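Local structure of DNA repair and recombination protein RadB (Thermococcus kodakarensis, 2CVH) at residues G20-V25 / R133-L138; L36-G41 / P59-Q64; I81-S86 / G96-T101; D183-P186 / R191-V194. The protein probably takes part in DNA repair and homologous recombination as a RecA-like protein that binds DNA and ATP but hydrolyses ATP only very weakly. All blocks are in the same frame, centred on the assembly; numbering follows the deposited sequence.

Contact 1. Residues G20-V25 / R133-L138; sequences GVLTQV and RQLQVL
With CG of Leu22 set opposite its own carbonyl carbon (chi1 -61°), the isobutyl group of this strand residue stands out from the sheet and meets two leucines of the helix, Leu135 and Leu138, whose CG atoms take the same setting. The two methyls of Leu22 divide the work. CD1 lies 3.7 Å from Leu135 CD2, and the two side chains meet at a slant. Leu135 points past the strand at its CB, but chi2 of 177° sends CD1 out along the chain and leaves CD2 as the branch that turns to Leu22. The other branch, Leu22 CD2, settles against the helix backbone itself, 3.8 Å from Leu138 C, and has Leu138 CB at 4.0 Å. The grip on Leu138 is thus on the root of its side chain. All three residues are buried and their side-chain contacts are apolar, so cohesion comes from packing and exclusion of water. Contacts of this kind, between an inner strand and a covering helix, build the core of the RecA-like alpha/beta fold. Strand 22-26 runs between strands 149-153 and 178-184, helix 128-145 lies over this face, and Val149 of the adjacent strand touches both Leu22 and Leu138.

Contact 2. Residues L36-G41 / P59-Q64; sequences LALQTG and PERLVQ
Leu38 reaches from helix 33-44 toward the helix of residues 59-64, its CB directed at that neighbour and its two methyls parting at CG. One branch, CD1, rests on the aliphatic base of Arg61: the nearest atom of that side chain is Arg61 CG, 3.9 Å from Leu38 CD1, with Arg61 CB slightly farther off. The other branch turns to Leu62, where Leu38 CD2 and Leu62 CD1 are 3.5 Å apart, closer than usual for two methyls, and Leu62 CB lies 3.7 Å from Leu38 CD2. The Leu38 fork therefore spans two successive residues of the opposing helix. Helix 33-44 is the one that follows the P-loop of this RecA-like ATPase domain, and the Leu38 side chain lies about 5 Å from that of Thr34, a predicted ATP-binding residue. Leu62 answers with CG anti to its backbone N (chi1 -179°), which swings CD1 across to Leu38 and to within 3.9 Å of Leu38 O. Phe80 of strand 80-83 touches both leucines. Arg61 offers only its hydrocarbon part to Leu38; beyond a bend at chi2 (60°) its guanidinium departs to the C-terminal strands, where NH2 donates a hydrogen bond to Thr212 O.

Contact 3. Residues I81-S86 / G96-T101; sequences ILFTPS and GSLKKT
The Phe83 ring takes Leu98 over one face and Thr101 at its edge. On the face, Leu98 CD2 sits 4.0 Å from the centroid of the Phe83 ring and 29° off the ring normal, a CH-pi contact displaced toward the outer end of the ring; its closest approach is 3.6 Å, from Leu98 CD2 to Phe83 CZ. At the edge, near the ring plane, Thr101 CG2 is 3.9 Å from Phe83 CZ, the two side chains arriving from opposite directions. Ser97 approaches more loosely and obliquely, with its OG 4.3 Å from Phe83 CE2. Residues 97-101 thus meet the outer end of the ring over one face and at its edge. The threonine presents carbon to the ring because CG2 is the branch anti to its backbone N, while OG1 turns back along the helix and makes a weak hydrogen bond to Ser97 O.

The contact joins strand 80-83, an outermost strand of the sheet, to helix 90-101, which follows it in the chain and runs back nearly antiparallel, at 163° between the short segments. Their axes come no closer than 11.7 Å, and the phenylalanine and the helix side chains fill the distance. Val94, one turn earlier, also touches the Phe83 side chain, and Leu98 reaches inward to Ala49 and Val51 of the adjoining strand 47-52. With methyls as its main partners, the ring is held by dispersion and weak CH-pi attraction. The Ser97 hydroxyl bonds to Val94 O, so both hydroxyls find acceptors within the helix, weakly for Thr101, and the strand-helix interface is essentially hydrophobic.

Contact 4. Residues D183-P186 / R191-V194; sequences DKLP and RVAV
Asp183 and Val192 pair in the antiparallel beta hairpin formed by strands 178-184 and 190-197, and here the packing is tight. As a hydrogen-bonded pair they exchange two backbone bonds: Asp183 N gives to Val192 O at 2.8 Å, almost straight (174°), and Val192 N returns one to Asp183 O at 2.9 Å. On their shared face of the sheet, Val192 CG1 lies 3.9 Å from Asp183 CB. The aspartate's carboxylate looks to its own strand, forming a salt bridge through OD2 with Arg181 NE.

The other face carries the non-hydrogen-bonded pair Lys184 and Arg191, packed just as closely: Arg191 is buried, and Lys184 CG lies 3.6 Å from Arg191 NE. The looser part is the turn end, where the strand has given way and Leu185 adds only a slack apolar touch, its CD2 4.4 Å from Val192 CG1. The solvent side belongs to Lys184, which is exposed and whose chain, extended beyond CG, runs beside that of Arg191 in the same direction. Lys184 NZ and Arg191 NH2 are 4.9 Å apart, like charges whose atoms are not in contact. Each has a carbonyl partner in the predicted ATP-binding loop: Arg191 NH2 donates a hydrogen bond to Ala30 O, and Lys184 NZ makes a weak one to Tyr29 O. The Lys184 side chain also reaches Pro28, so both residues connect the hairpin to that loop. A bend at chi2 (-71°) turns Arg191 across the partner strand, under Lys184, setting its guanidinium plane 3.5 Å beneath Lys184 CG, which lies off-centre toward the rim of the group.

How the contacts relate
From the N terminus, strand 22-26 opens the long loop that contact 1 closes more than a hundred residues later on helix 128-145. Contacts 2 and 3 are nested within that loop, one after the other: contact 2 joins the helix after the P-loop to helix 59-67, and contact 3 ties the edge strand 80-83 to helix 90-101. Contact 4 follows in series as a short hairpin. Contact 1 touches both nested contacts, Val25 meeting Leu36 of contact 2 and Val137 meeting Lys99 of contact 3. Contacts 1, 3 and 4 all reach the same sheet, contact 3 at its edge and contact 4 about 31 Å away between centres.

Contact 1. Residues G20-V25 / R133-L138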
loop_
_atom_site.group_PDB
_atom_site.type_symbol
_atom_site.label_atom_id
_atom_site.label_comp_id
_atom_site.label_asym_id
_atom_site.label_seq_id
_atom_site.Cartn_x
_atom_site.Cartn_y
_atom_site.Cartn_z
ATOM N N GLY A 20 8.418 1.859 10.166
ATOM C CA GLY A 20 9.800 1.574 9.860
ATOM C C GLY A 20 10.040 0.402 8.958
ATOM O O GLY A 20 11.172 -0.078 8.888
ATOM N N VAL A 21 8.991 -0.097 8.305
ATOM C CA VAL A 21 9.138 -1.223 7.374
ATOM C C VAL A 21 8.254 -1.012 6.155
ATOM O O VAL A 21 7.370 -0.133 6.158
ATOM C CB VAL A 21 8.807 -2.612 8.022
ATOM C CG1 VAL A 21 9.723 -2.872 9.234
ATOM C CG2 VAL A 21 7.370 -2.691 8.422
ATOM N N LEU A 22 8.591 -1.708 5.072
ATOM C CA LEU A 22 7.811 -1.627 3.859
ATOM C C LEU A 22 6.871 -2.824 3.839
ATOM O O LEU A 22 7.311 -3.966 3.989
ATOM C CB LEU A 22 8.671 -1.673 2.611
ATOM C CG LEU A 22 9.732 -0.611 2.315
ATOM C CD1 LEU A 22 9.889 -0.510 0.808
ATOM C CD2 LEU A 22 9.365 0.734 2.866
ATOM N N THR A 23 5.573 -2.547 3.811
ATOM C CA THR A 23 4.577 -3.593 3.725
ATOM C C THR A 23 4.058 -3.525 2.297
ATOM O O THR A 23 3.693 -2.450 1.819
ATOM C CB THR A 23 3.398 -3.378 4.690
ATOM O OG1 THR A 23 3.864 -3.385 6.050
ATOM C CG2 THR A 23 2.352 -4.511 4.516
ATOM N N GLN A 24 4.188 -4.617 1.553
ATOM C CA GLN A 24 3.647 -4.653 0.201
ATOM C C GLN A 24 2.201 -5.127 0.352
ATOM O O GLN A 24 1.894 -5.970 1.210
ATOM C CB GLN A 24 4.405 -5.645 -0.690
ATOM C CG GLN A 24 3.682 -5.937 -2.003
ATOM C CD GLN A 24 4.385 -6.934 -2.908
ATOM O OE1 GLN A 24 4.357 -6.798 -4.126
ATOM N NE2 GLN A 24 5.008 -7.928 -2.329
ATOM N N VAL A 25 1.296 -4.506 -0.381
ATOM C CA VAL A 25 -0.101 -4.923 -0.363
ATOM C C VAL A 25 -0.366 -5.068 -1.830
ATOM O O VAL A 25 -0.261 -4.106 -2.562
ATOM C CB VAL A 25 -1.073 -3.887 0.252
ATOM C CG1 VAL A 25 -2.511 -4.422 0.174
ATOM C CG2 VAL A 25 -0.731 -3.641 1.704
ATOM N N ARG A 133 16.637 1.113 -5.938
ATOM C CA ARG A 133 16.985 2.485 -5.565
ATOM C C ARG A 133 15.808 3.053 -4.769
ATOM O O ARG A 133 15.957 3.521 -3.638
ATOM C CB ARG A 133 17.146 3.340 -6.832
ATOM C CG ARG A 133 18.363 4.263 -6.857
ATOM C CD ARG A 133 19.614 3.496 -7.286
ATOM N NE ARG A 133 19.576 3.108 -8.697
ATOM C CZ ARG A 133 20.479 2.328 -9.284
ATOM N NH1 ARG A 133 21.497 1.839 -8.587
ATOM N NH2 ARG A 133 20.385 2.068 -10.580
ATOM N N GLN A 134 14.636 2.989 -5.391
ATOM C CA GLN A 134 13.387 3.471 -4.817
ATOM C C GLN A 134 13.020 2.786 -3.507
ATOM O O GLN A 134 12.748 3.444 -2.510
ATOM C CB GLN A 134 12.267 3.296 -5.844
ATOM C CG GLN A 134 12.484 4.164 -7.073
ATOM C CD GLN A 134 11.529 3.875 -8.211
ATOM O OE1 GLN A 134 10.319 4.074 -8.092
ATOM N NE2 GLN A 134 12.074 3.418 -9.335
ATOM N N LEU A 135 13.031 1.460 -3.510
ATOM C CA LEU A 135 12.689 0.706 -2.318
ATOM C C LEU A 135 13.614 1.095 -1.182
ATOM O O LEU A 135 13.161 1.352 -0.064
ATOM C CB LEU A 135 12.724 -0.800 -2.603
ATOM C CG LEU A 135 11.590 -1.316 -3.511
ATOM C CD1 LEU A 135 11.767 -2.802 -3.784
ATOM C CD2 LEU A 135 10.210 -1.063 -2.877
ATOM N N GLN A 136 14.904 1.219 -1.478
ATOM C CA GLN A 136 15.859 1.612 -0.453
ATOM C C GLN A 136 15.566 3.013 0.070
ATOM O O GLN A 136 15.654 3.245 1.280
ATOM C CB GLN A 136 17.300 1.509 -0.956
ATOM C CG GLN A 136 17.901 0.127 -0.737
ATOM C CD GLN A 136 17.614 -0.414 0.664
ATOM O OE1 GLN A 136 16.957 -1.448 0.816
ATOM N NE2 GLN A 136 18.093 0.293 1.692
ATOM N N VAL A 137 15.231 3.944 -0.824
ATOM C CA VAL A 137 14.899 5.296 -0.384
ATOM C C VAL A 137 13.655 5.234 0.510
ATOM O O VAL A 137 13.622 5.835 1.586
ATOM C CB VAL A 137 14.684 6.260 -1.578
ATOM C CG1 VAL A 137 14.267 7.661 -1.085
ATOM C CG2 VAL A 137 15.968 6.361 -2.381
ATOM N N LEU A 138 12.679 4.418 0.126
ATOM C CA LEU A 138 11.458 4.284 0.924
ATOM C C LEU A 138 11.753 3.679 2.298
ATOM O O LEU A 138 11.195 4.129 3.310
ATOM C CB LEU A 138 10.398 3.458 0.168
ATOM C CG LEU A 138 9.828 4.189 -1.057
ATOM C CD1 LEU A 138 9.006 3.256 -1.939
ATOM C CD2 LEU A 138 9.009 5.417 -0.609
#

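Contact 2. Residues L36-G41 / P59-Q64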
loop_
_atom_site.group_PDB
_atom_site.type_symbol
_atom_site.label_atom_id
_atom_site.label_comp_id
_atom_site.label_asym_id
_atom_site.label_seq_id
_atom_site.Cartn_x
_atom_site.Cartn_y
_atom_site.Cartn_z
ATOM N N LEU A 36 -7.778 0.201 1.208
ATOM C CA LEU A 36 -7.094 -0.096 2.467
ATOM C C LEU A 36 -6.124 1.061 2.757
ATOM O O LEU A 36 -6.053 1.575 3.883
ATOM C CB LEU A 36 -6.307 -1.405 2.343
ATOM C CG LEU A 36 -6.135 -2.344 3.543
ATOM C CD1 LEU A 36 -4.810 -3.095 3.374
ATOM C CD2 LEU A 36 -6.174 -1.617 4.884
ATOM N N ALA A 37 -5.377 1.455 1.733
ATOM C CA ALA A 37 -4.425 2.553 1.854
ATOM C C ALA A 37 -5.143 3.828 2.300
ATOM O O ALA A 37 -4.730 4.466 3.284
ATOM C CB ALA A 37 -3.722 2.781 0.512
ATOM N N LEU A 38 -6.243 4.151 1.612
ATOM C CA LEU A 38 -7.059 5.335 1.909
ATOM C C LEU A 38 -7.562 5.335 3.348
ATOM O O LEU A 38 -7.481 6.348 4.044
ATOM C CB LEU A 38 -8.276 5.422 0.963
ATOM C CG LEU A 38 -8.327 6.160 -0.389
ATOM C CD1 LEU A 38 -9.754 6.099 -0.987
ATOM C CD2 LEU A 38 -7.954 7.610 -0.211
ATOM N N GLN A 39 -8.072 4.189 3.792
ATOM C CA GLN A 39 -8.600 4.052 5.126
ATOM C C GLN A 39 -7.551 4.140 6.209
ATOM O O GLN A 39 -7.794 4.737 7.264
ATOM C CB GLN A 39 -9.373 2.744 5.245
ATOM C CG GLN A 39 -9.980 2.489 6.618
ATOM C CD GLN A 39 -11.204 1.579 6.544
ATOM O OE1 GLN A 39 -11.354 0.631 7.324
ATOM N NE2 GLN A 39 -12.102 1.893 5.623
ATOM N N THR A 40 -6.403 3.512 5.984
ATOM C CA THR A 40 -5.331 3.573 6.970
ATOM C C THR A 40 -4.886 5.045 7.091
ATOM O O THR A 40 -4.821 5.583 8.187
ATOM C CB THR A 40 -4.152 2.670 6.561
ATOM O OG1 THR A 40 -4.641 1.337 6.384
ATOM C CG2 THR A 40 -3.062 2.662 7.642
ATOM N N GLY A 41 -4.663 5.695 5.949
ATOM C CA GLY A 41 -4.271 7.096 5.944
ATOM C C GLY A 41 -5.319 7.973 6.616
ATOM O O GLY A 41 -5.026 8.747 7.527
ATOM N N PRO A 59 -10.459 11.308 -4.597
ATOM C CA PRO A 59 -10.843 12.329 -3.617
ATOM C C PRO A 59 -12.251 12.084 -3.118
ATOM O O PRO A 59 -12.494 12.096 -1.909
ATOM C CB PRO A 59 -10.757 13.621 -4.430
ATOM C CG PRO A 59 -9.618 13.358 -5.358
ATOM C CD PRO A 59 -9.914 11.942 -5.818
ATOM N N GLU A 60 -13.161 11.819 -4.060
ATOM C CA GLU A 60 -14.576 11.546 -3.754
ATOM C C GLU A 60 -14.751 10.332 -2.858
ATOM O O GLU A 60 -15.559 10.347 -1.912
ATOM C CB GLU A 60 -15.373 11.303 -5.031
ATOM C CG GLU A 60 -15.631 12.543 -5.828
ATOM C CD GLU A 60 -14.590 12.810 -6.890
ATOM O OE1 GLU A 60 -13.473 12.246 -6.844
ATOM O OE2 GLU A 60 -14.904 13.613 -7.785
ATOM N N ARG A 61 -14.000 9.272 -3.178
ATOM C CA ARG A 61 -14.033 8.026 -2.413
ATOM C C ARG A 61 -13.550 8.286 -0.978
ATOM O O ARG A 61 -14.171 7.816 -0.009
ATOM C CB ARG A 61 -13.193 6.955 -3.122
ATOM C CG ARG A 61 -13.263 5.563 -2.518
ATOM C CD ARG A 61 -14.687 5.004 -2.511
ATOM N NE ARG A 61 -14.691 3.598 -2.117
ATOM C CZ ARG A 61 -15.314 3.110 -1.051
ATOM N NH1 ARG A 61 -16.012 3.902 -0.246
ATOM N NH2 ARG A 61 -15.193 1.824 -0.760
ATOM N N LEU A 62 -12.481 9.077 -0.835
ATOM C CA LEU A 62 -11.974 9.419 0.494
ATOM C C LEU A 62 -12.994 10.293 1.240
ATOM O O LEU A 62 -13.190 10.146 2.446
ATOM C CB LEU A 62 -10.637 10.141 0.394
ATOM C CG LEU A 62 -10.104 10.483 1.787
ATOM C CD1 LEU A 62 -9.512 9.231 2.440
ATOM C CD2 LEU A 62 -9.077 11.585 1.695
ATOM N N VAL A 63 -13.608 11.232 0.520
ATOM C CA VAL A 63 -14.652 12.111 1.079
ATOM C C VAL A 63 -15.806 11.225 1.576
ATOM O O VAL A 63 -16.290 11.383 2.696
ATOM C CB VAL A 63 -15.207 13.088 -0.009
ATOM C CG1 VAL A 63 -16.414 13.846 0.510
ATOM C CG2 VAL A 63 -14.124 14.052 -0.440
ATOM N N GLN A 64 -16.234 10.285 0.734
ATOM C CA GLN A 64 -17.307 9.363 1.094
ATOM C C GLN A 64 -16.904 8.637 2.350
ATOM O O GLN A 64 -17.609 8.671 3.362
ATOM C CB GLN A 64 -17.543 8.356 -0.024
ATOM C CG GLN A 64 -18.678 7.379 0.271
ATOM C CD GLN A 64 -19.000 6.470 -0.908
ATOM O OE1 GLN A 64 -20.172 6.263 -1.244
ATOM N NE2 GLN A 64 -17.966 5.924 -1.539
#

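Contact 3. Residues I81-S86 / G96-T101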
loop_
_atom_site.group_PDB
_atom_site.type_symbol
_atom_site.label_atom_id
_atom_site.label_comp_id
_atom_site.label_asym_id
_atom_site.label_seq_id
_atom_site.Cartn_x
_atom_site.Cartn_y
_atom_site.Cartn_z
ATOM N N ILE A 81 -1.274 14.372 0.868
ATOM C CA ILE A 81 -0.299 15.086 0.058
ATOM C C ILE A 81 -0.024 14.219 -1.180
ATOM O O ILE A 81 0.721 13.238 -1.105
ATOM C CB ILE A 81 0.994 15.307 0.845
ATOM C CG1 ILE A 81 0.686 15.897 2.216
ATOM C CG2 ILE A 81 1.943 16.180 0.045
ATOM C CD1 ILE A 81 -0.276 17.062 2.199
ATOM N N LEU A 82 -0.587 14.606 -2.323
ATOM C CA LEU A 82 -0.461 13.822 -3.534
ATOM C C LEU A 82 0.676 14.134 -4.442
ATOM O O LEU A 82 1.091 15.275 -4.563
ATOM C CB LEU A 82 -1.750 13.910 -4.339
ATOM C CG LEU A 82 -3.058 13.493 -3.640
ATOM C CD1 LEU A 82 -4.268 13.985 -4.448
ATOM C CD2 LEU A 82 -3.102 11.989 -3.470
ATOM N N PHE A 83 1.116 13.108 -5.156
ATOM C CA PHE A 83 2.205 13.205 -6.127
ATOM C C PHE A 83 1.752 12.379 -7.302
ATOM O O PHE A 83 1.387 11.219 -7.143
ATOM C CB PHE A 83 3.518 12.634 -5.567
ATOM C CG PHE A 83 3.998 13.330 -4.325
ATOM C CD1 PHE A 83 3.500 12.976 -3.081
ATOM C CD2 PHE A 83 4.934 14.350 -4.406
ATOM C CE1 PHE A 83 3.919 13.621 -1.925
ATOM C CE2 PHE A 83 5.365 15.008 -3.251
ATOM C CZ PHE A 83 4.856 14.641 -2.008
ATOM N N THR A 84 1.802 12.952 -8.492
ATOM C CA THR A 84 1.326 12.246 -9.666
ATOM C C THR A 84 2.393 12.034 -10.731
ATOM O O THR A 84 2.238 12.483 -11.863
ATOM C CB THR A 84 0.122 13.014 -10.263
ATOM O OG1 THR A 84 0.432 14.415 -10.283
ATOM C CG2 THR A 84 -1.136 12.814 -9.421
ATOM N N PRO A 85 3.468 11.292 -10.403
ATOM C CA PRO A 85 4.549 11.035 -11.357
ATOM C C PRO A 85 4.015 10.350 -12.606
ATOM O O PRO A 85 4.632 10.407 -13.675
ATOM C CB PRO A 85 5.476 10.118 -10.565
ATOM C CG PRO A 85 4.530 9.359 -9.701
ATOM C CD PRO A 85 3.647 10.468 -9.196
ATOM N N SER A 86 2.886 9.674 -12.416
ATOM C CA SER A 86 2.127 8.944 -13.432
ATOM C C SER A 86 2.844 8.299 -14.634
ATOM O O SER A 86 2.746 7.083 -14.826
ATOM C CB SER A 86 0.926 9.796 -13.868
ATOM O OG SER A 86 0.170 10.210 -12.731
ATOM N N GLY A 96 12.592 10.370 -4.436
ATOM C CA GLY A 96 13.774 11.062 -3.971
ATOM C C GLY A 96 13.348 12.321 -3.237
ATOM O O GLY A 96 13.807 12.577 -2.119
ATOM N N SER A 97 12.411 13.067 -3.823
ATOM C CA SER A 97 11.927 14.304 -3.212
ATOM C C SER A 97 11.343 14.027 -1.826
ATOM O O SER A 97 11.556 14.793 -0.867
ATOM C CB SER A 97 10.874 14.984 -4.110
ATOM O OG SER A 97 9.585 14.374 -4.031
ATOM N N LEU A 98 10.637 12.902 -1.724
ATOM C CA LEU A 98 9.996 12.488 -0.484
ATOM C C LEU A 98 10.922 12.509 0.712
ATOM O O LEU A 98 10.471 12.667 1.853
ATOM C CB LEU A 98 9.387 11.096 -0.640
ATOM C CG LEU A 98 8.083 11.001 -1.434
ATOM C CD1 LEU A 98 7.523 9.600 -1.284
ATOM C CD2 LEU A 98 7.078 12.029 -0.915
ATOM N N LYS A 99 12.218 12.379 0.443
ATOM C CA LYS A 99 13.219 12.376 1.497
ATOM C C LYS A 99 13.091 13.634 2.351
ATOM O O LYS A 99 13.076 13.547 3.583
ATOM C CB LYS A 99 14.620 12.265 0.896
ATOM C CG LYS A 99 15.597 11.443 1.732
ATOM C CD LYS A 99 16.903 11.142 0.970
ATOM C CE LYS A 99 16.668 10.280 -0.268
ATOM N NZ LYS A 99 17.882 10.142 -1.110
ATOM N N LYS A 100 12.910 14.785 1.704
ATOM C CA LYS A 100 12.782 16.036 2.440
ATOM C C LYS A 100 11.346 16.544 2.648
ATOM O O LYS A 100 11.105 17.383 3.523
ATOM C CB LYS A 100 13.660 17.117 1.810
ATOM C CG LYS A 100 14.011 18.292 2.756
ATOM C CD LYS A 100 14.903 17.878 3.952
ATOM C CE LYS A 100 14.090 17.465 5.180
ATOM N NZ LYS A 100 14.961 17.032 6.312
ATOM N N THR A 101 10.406 16.064 1.835
ATOM C CA THR A 101 9.001 16.452 1.972
ATOM C C THR A 101 8.411 15.817 3.236
ATOM O O THR A 101 7.652 16.445 3.984
ATOM C CB THR A 101 8.165 15.942 0.782
ATOM O OG1 THR A 101 8.804 16.304 -0.450
ATOM C CG2 THR A 101 6.735 16.514 0.828
#

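Contact 4. Residues D183-P186 / R191-V194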
loop_
_atom_site.group_PDB
_atom_site.type_symbol
_atom_site.label_atom_id
_atom_site.label_comp_id
_atom_site.label_asym_id
_atom_site.label_seq_id
_atom_site.Cartn_x
_atom_site.Cartn_y
_atom_site.Cartn_z
ATOM N N ASP A 183 -7.352 -11.001 -2.036
ATOM C CA ASP A 183 -8.067 -11.737 -3.070
ATOM C C ASP A 183 -9.541 -11.433 -2.985
ATOM O O ASP A 183 -10.063 -11.143 -1.891
ATOM C CB ASP A 183 -7.891 -13.248 -2.884
ATOM C CG ASP A 183 -6.458 -13.692 -3.028
ATOM O OD1 ASP A 183 -5.768 -13.270 -3.984
ATOM O OD2 ASP A 183 -6.028 -14.467 -2.162
ATOM N N LYS A 184 -10.225 -11.596 -4.118
ATOM C CA LYS A 184 -11.674 -11.368 -4.190
ATOM C C LYS A 184 -12.475 -12.642 -3.961
ATOM O O LYS A 184 -12.158 -13.668 -4.556
ATOM C CB LYS A 184 -12.057 -10.871 -5.574
ATOM C CG LYS A 184 -11.445 -9.592 -5.983
ATOM C CD LYS A 184 -11.893 -9.246 -7.368
ATOM C CE LYS A 184 -11.372 -7.893 -7.770
ATOM N NZ LYS A 184 -11.645 -7.587 -9.199
ATOM N N LEU A 185 -13.470 -12.602 -3.080
ATOM C CA LEU A 185 -14.352 -13.754 -2.894
ATOM C C LEU A 185 -15.497 -13.520 -3.903
ATOM O O LEU A 185 -15.779 -12.376 -4.248
ATOM C CB LEU A 185 -14.823 -13.865 -1.448
ATOM C CG LEU A 185 -13.696 -14.332 -0.493
ATOM C CD1 LEU A 185 -14.207 -14.596 0.905
ATOM C CD2 LEU A 185 -13.080 -15.597 -0.998
ATOM N N PRO A 186 -16.148 -14.589 -4.418
ATOM C CA PRO A 186 -17.230 -14.402 -5.403
ATOM C C PRO A 186 -18.608 -13.934 -4.904
ATOM O O PRO A 186 -19.618 -14.583 -5.136
ATOM C CB PRO A 186 -17.285 -15.765 -6.088
ATOM C CG PRO A 186 -17.107 -16.683 -4.932
ATOM C CD PRO A 186 -15.948 -16.030 -4.149
ATOM N N ARG A 191 -13.891 -9.950 0.243
ATOM C CA ARG A 191 -12.456 -10.093 0.039
ATOM C C ARG A 191 -11.783 -10.830 1.193
ATOM O O ARG A 191 -12.346 -10.972 2.284
ATOM C CB ARG A 191 -11.826 -8.694 -0.040
ATOM C CG ARG A 191 -12.390 -7.755 -1.094
ATOM C CD ARG A 191 -11.993 -8.180 -2.479
ATOM N NE ARG A 191 -12.513 -7.246 -3.476
ATOM C CZ ARG A 191 -13.654 -7.402 -4.155
ATOM N NH1 ARG A 191 -14.429 -8.481 -3.966
ATOM N NH2 ARG A 191 -14.031 -6.456 -5.013
ATOM N N VAL A 192 -10.550 -11.253 0.959
ATOM C CA VAL A 192 -9.773 -11.901 2.010
ATOM C C VAL A 192 -8.319 -11.464 1.826
ATOM O O VAL A 192 -7.844 -11.316 0.698
ATOM C CB VAL A 192 -9.892 -13.465 1.955
ATOM C CG1 VAL A 192 -9.316 -13.996 0.634
ATOM C CG2 VAL A 192 -9.216 -14.132 3.215
ATOM N N ALA A 193 -7.649 -11.154 2.924
ATOM C CA ALA A 193 -6.242 -10.785 2.845
ATOM C C ALA A 193 -5.418 -11.974 3.408
ATOM O O ALA A 193 -5.820 -12.618 4.373
ATOM C CB ALA A 193 -5.972 -9.511 3.670
ATOM N N VAL A 194 -4.301 -12.289 2.776
ATOM C CA VAL A 194 -3.458 -13.350 3.272
ATOM C C VAL A 194 -2.106 -12.735 3.604
ATOM O O VAL A 194 -1.518 -12.020 2.783
ATOM C CB VAL A 194 -3.278 -14.470 2.229
ATOM C CG1 VAL A 194 -2.388 -15.584 2.795
ATOM C CG2 VAL A 194 -4.634 -15.044 1.830
#